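Local coordinates for methyltransferase (Thermus thermophilus, PDB 3TMA), which transfers a methyl group from S-adenosyl-L-methionine to N2 of guanosine 6 in tRNA(Phe), at residues Leu315-Pro320 against Arg347-Glu352. Sequence-based numbering, arbitrary orientation.
Sequences LLTLRP and RVFVLE
Arg347 opens strand 347-353 by pairing its backbone with Thr317: its N gives a hydrogen bond to Thr317 O (2.9 Å), and its O takes one back from Thr317 N. Its side chain bends at chi2 (66°) and runs past the pyrrolidine of Pro320, with Arg347 CD 4.0 Å from Pro320 CG; at the tip, Arg347 NH1 makes a hydrogen bond to Tyr345 O. Next comes Val348, on the other face of the sheet, in a non-hydrogen-bonded pair with Leu316. Here Val348 CG2 touches Leu316 CD1 at 3.6 Å, and Val348 CA approaches Leu315 O in a CA-H...O contact. Leu316 also lies close to Asn279, a probable S-adenosyl-L-methionine ligand. Phe349 returns to the Thr317 face and exchanges two backbone hydrogen bonds with Leu315. With CG anti to its own carbonyl carbon (chi1 -70°), the ring runs back along its own strand toward Arg347, bringing its CE2-CZ edge up to Thr317 and Pro320. Pro320 CB meets the ring edge 3.4 Å from Phe349 CZ, Thr317 CG2 is 3.7 Å from Phe349 CE2, and Arg347 CB covers one face near the rim. Thr317 OG1 accepts from Arg319 N in an ST turn just before helix 320-326 and is also hydrogen-bonded to Tyr296 OH. This antiparallel pairing joins the parallel strands of the Rossmann-fold methyltransferase domain to its reversed strand; the four nearly straight bonds fix the register, while apolar side chains meet on both faces.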
ATOM      1  N   LEU A 315     -15.406  -2.841  -0.574  1.00 28.66           N
ATOM      2  CA  LEU A 315     -15.121  -3.876  -1.499  1.00 30.15           C
ATOM      3  C   LEU A 315     -14.314  -3.473  -2.696  1.00 30.18           C
ATOM      4  O   LEU A 315     -14.417  -2.394  -3.176  1.00 31.42           O
ATOM      5  CB  LEU A 315     -16.362  -4.702  -1.861  1.00 33.38           C
ATOM      6  CG  LEU A 315     -17.301  -4.383  -3.011  1.00 44.51           C
ATOM      7  CD1 LEU A 315     -16.525  -4.439  -4.357  1.00 47.25           C
ATOM      8  CD2 LEU A 315     -18.372  -5.463  -2.961  1.00 46.72           C
ATOM      9  N   LEU A 316     -13.497  -4.392  -3.147  1.00 30.10           N
ATOM     10  CA  LEU A 316     -12.615  -4.103  -4.295  1.00 32.05           C
ATOM     11  C   LEU A 316     -13.099  -4.887  -5.524  1.00 34.32           C
ATOM     12  O   LEU A 316     -13.352  -6.108  -5.411  1.00 37.25           O
ATOM     13  CB  LEU A 316     -11.208  -4.554  -3.876  1.00 34.27           C
ATOM     14  CG  LEU A 316      -9.904  -4.257  -4.590  1.00 42.73           C
ATOM     15  CD1 LEU A 316      -9.629  -2.774  -4.839  1.00 38.22           C
ATOM     16  CD2 LEU A 316      -8.861  -4.839  -3.652  1.00 45.36           C
ATOM     17  N   THR A 317     -13.235  -4.244  -6.686  1.00 29.79           N
ATOM     18  CA  THR A 317     -13.685  -4.974  -7.877  1.00 31.78           C
ATOM     19  C   THR A 317     -13.140  -4.367  -9.181  1.00 30.22           C
ATOM     20  O   THR A 317     -13.153  -3.147  -9.349  1.00 28.04           O
ATOM     21  CB  THR A 317     -15.285  -5.038  -7.970  1.00 32.38           C
ATOM     22  OG1 THR A 317     -15.679  -5.632  -9.214  1.00 33.55           O
ATOM     23  CG2 THR A 317     -15.882  -3.631  -7.926  1.00 32.89           C
ATOM     24  N   LEU A 318     -12.778  -5.233 -10.121  1.00 30.54           N
ATOM     25  CA  LEU A 318     -12.506  -4.827 -11.499  1.00 33.33           C
ATOM     26  C   LEU A 318     -13.745  -4.605 -12.343  1.00 33.62           C
ATOM     27  O   LEU A 318     -13.656  -4.109 -13.500  1.00 34.47           O
ATOM     28  CB  LEU A 318     -11.535  -5.815 -12.197  1.00 35.57           C
ATOM     29  CG  LEU A 318     -10.086  -5.675 -11.672  1.00 37.46           C
ATOM     30  CD1 LEU A 318      -9.278  -6.966 -11.941  1.00 39.14           C
ATOM     31  CD2 LEU A 318      -9.409  -4.437 -12.282  1.00 36.59           C
ATOM     32  N   ARG A 319     -14.913  -4.948 -11.791  1.00 33.38           N
ATOM     33  CA  ARG A 319     -16.151  -4.887 -12.578  1.00 34.23           C
ATOM     34  C   ARG A 319     -17.222  -4.005 -11.905  1.00 35.07           C
ATOM     35  O   ARG A 319     -18.250  -4.518 -11.454  1.00 33.92           O
ATOM     36  CB  ARG A 319     -16.674  -6.313 -12.791  1.00 37.30           C
ATOM     37  CG  ARG A 319     -15.818  -7.136 -13.778  1.00 43.27           C
ATOM     38  CD  ARG A 319     -16.370  -8.533 -13.955  1.00 50.62           C
ATOM     39  NE  ARG A 319     -15.545  -9.348 -14.840  1.00 53.20           N
ATOM     40  CZ  ARG A 319     -15.693  -9.449 -16.154  1.00 53.68           C
ATOM     41  NH1 ARG A 319     -16.665  -8.793 -16.813  1.00 49.19           N
ATOM     42  NH2 ARG A 319     -14.871 -10.246 -16.808  1.00 58.95           N
ATOM     43  N   PRO A 320     -17.023  -2.670 -11.899  1.00 34.76           N
ATOM     44  CA  PRO A 320     -17.955  -1.804 -11.169  1.00 34.28           C
ATOM     45  C   PRO A 320     -19.378  -1.798 -11.725  1.00 38.82           C
ATOM     46  O   PRO A 320     -20.344  -1.794 -10.939  1.00 38.45           O
ATOM     47  CB  PRO A 320     -17.308  -0.409 -11.253  1.00 31.20           C
ATOM     48  CG  PRO A 320     -16.402  -0.479 -12.460  1.00 34.75           C
ATOM     49  CD  PRO A 320     -15.896  -1.909 -12.472  1.00 33.54           C
ATOM     50  N   ARG A 347     -11.877  -0.626  -8.647  1.00 26.37           N
ATOM     51  CA  ARG A 347     -12.560   0.378  -7.842  1.00 27.50           C
ATOM     52  C   ARG A 347     -12.684  -0.144  -6.421  1.00 28.64           C
ATOM     53  O   ARG A 347     -12.781  -1.368  -6.213  1.00 29.43           O
ATOM     54  CB  ARG A 347     -13.969   0.622  -8.435  1.00 28.42           C
ATOM     55  CG  ARG A 347     -13.967   1.655  -9.583  1.00 29.91           C
ATOM     56  CD  ARG A 347     -13.190   1.169 -10.822  1.00 33.53           C
ATOM     57  NE  ARG A 347     -13.409   2.089 -11.946  1.00 32.77           N
ATOM     58  CZ  ARG A 347     -12.463   2.584 -12.731  1.00 35.84           C
ATOM     59  NH1 ARG A 347     -11.238   2.067 -12.720  1.00 30.33           N
ATOM     60  NH2 ARG A 347     -12.785   3.520 -13.628  1.00 30.16           N
ATOM     61  N   VAL A 348     -12.658   0.758  -5.440  1.00 27.76           N
ATOM     62  CA  VAL A 348     -13.108   0.413  -4.067  1.00 27.56           C
ATOM     63  C   VAL A 348     -14.471   1.095  -3.868  1.00 27.76           C
ATOM     64  O   VAL A 348     -14.623   2.313  -4.108  1.00 25.96           O
ATOM     65  CB  VAL A 348     -12.151   0.909  -2.941  1.00 30.37           C
ATOM     66  CG1 VAL A 348     -12.781   0.626  -1.536  1.00 28.77           C
ATOM     67  CG2 VAL A 348     -10.757   0.192  -3.039  1.00 32.36           C
ATOM     68  N   PHE A 349     -15.462   0.313  -3.472  1.00 25.69           N
ATOM     69  CA  PHE A 349     -16.768   0.892  -3.113  1.00 26.80           C
ATOM     70  C   PHE A 349     -16.973   0.739  -1.625  1.00 25.78           C
ATOM     71  O   PHE A 349     -16.610  -0.294  -1.084  1.00 26.99           O
ATOM     72  CB  PHE A 349     -17.862   0.091  -3.847  1.00 28.03           C
ATOM     73  CG  PHE A 349     -17.869   0.316  -5.354  1.00 32.16           C
ATOM     74  CD1 PHE A 349     -18.061   1.576  -5.886  1.00 37.30           C
ATOM     75  CD2 PHE A 349     -17.745  -0.742  -6.232  1.00 42.75           C
ATOM     76  CE1 PHE A 349     -18.104   1.799  -7.311  1.00 37.16           C
ATOM     77  CE2 PHE A 349     -17.824  -0.520  -7.648  1.00 45.21           C
ATOM     78  CZ  PHE A 349     -17.985   0.757  -8.162  1.00 36.85           C
ATOM     79  N   VAL A 350     -17.508   1.760  -0.973  1.00 24.83           N
ATOM     80  CA  VAL A 350     -17.980   1.631   0.389  1.00 25.76           C
ATOM     81  C   VAL A 350     -19.502   1.680   0.365  1.00 26.12           C
ATOM     82  O   VAL A 350     -20.088   2.648  -0.131  1.00 27.36           O
ATOM     83  CB  VAL A 350     -17.430   2.768   1.318  1.00 24.16           C
ATOM     84  CG1 VAL A 350     -17.911   2.552   2.773  1.00 28.71           C
ATOM     85  CG2 VAL A 350     -15.883   2.699   1.284  1.00 26.83           C
ATOM     86  N   LEU A 351     -20.117   0.643   0.920  1.00 25.36           N
ATOM     87  CA  LEU A 351     -21.574   0.538   1.006  1.00 28.58           C
ATOM     88  C   LEU A 351     -21.978   0.637   2.467  1.00 30.96           C
ATOM     89  O   LEU A 351     -21.244   0.178   3.352  1.00 34.10           O
ATOM     90  CB  LEU A 351     -22.041  -0.815   0.446  1.00 28.58           C
ATOM     91  CG  LEU A 351     -21.402  -1.255  -0.878  1.00 29.10           C
ATOM     92  CD1 LEU A 351     -21.680  -2.723  -1.133  1.00 30.83           C
ATOM     93  CD2 LEU A 351     -21.866  -0.408  -2.055  1.00 30.78           C
ATOM     94  N   GLU A 352     -23.113   1.276   2.724  1.00 32.81           N
ATOM     95  CA  GLU A 352     -23.671   1.326   4.058  1.00 33.81           C
ATOM     96  C   GLU A 352     -25.086   0.741   4.015  1.00 34.47           C
ATOM     97  O   GLU A 352     -25.897   1.081   3.145  1.00 33.54           O
ATOM     98  CB  GLU A 352     -23.723   2.776   4.600  1.00 32.13           C
ATOM     99  CG  GLU A 352     -24.349   2.843   5.999  1.00 37.24           C
ATOM    100  CD  GLU A 352     -24.484   4.269   6.569  1.00 52.85           C
ATOM    101  OE1 GLU A 352     -24.252   5.251   5.834  1.00 53.89           O
ATOM    102  OE2 GLU A 352     -24.875   4.409   7.756  1.00 58.64           O
TER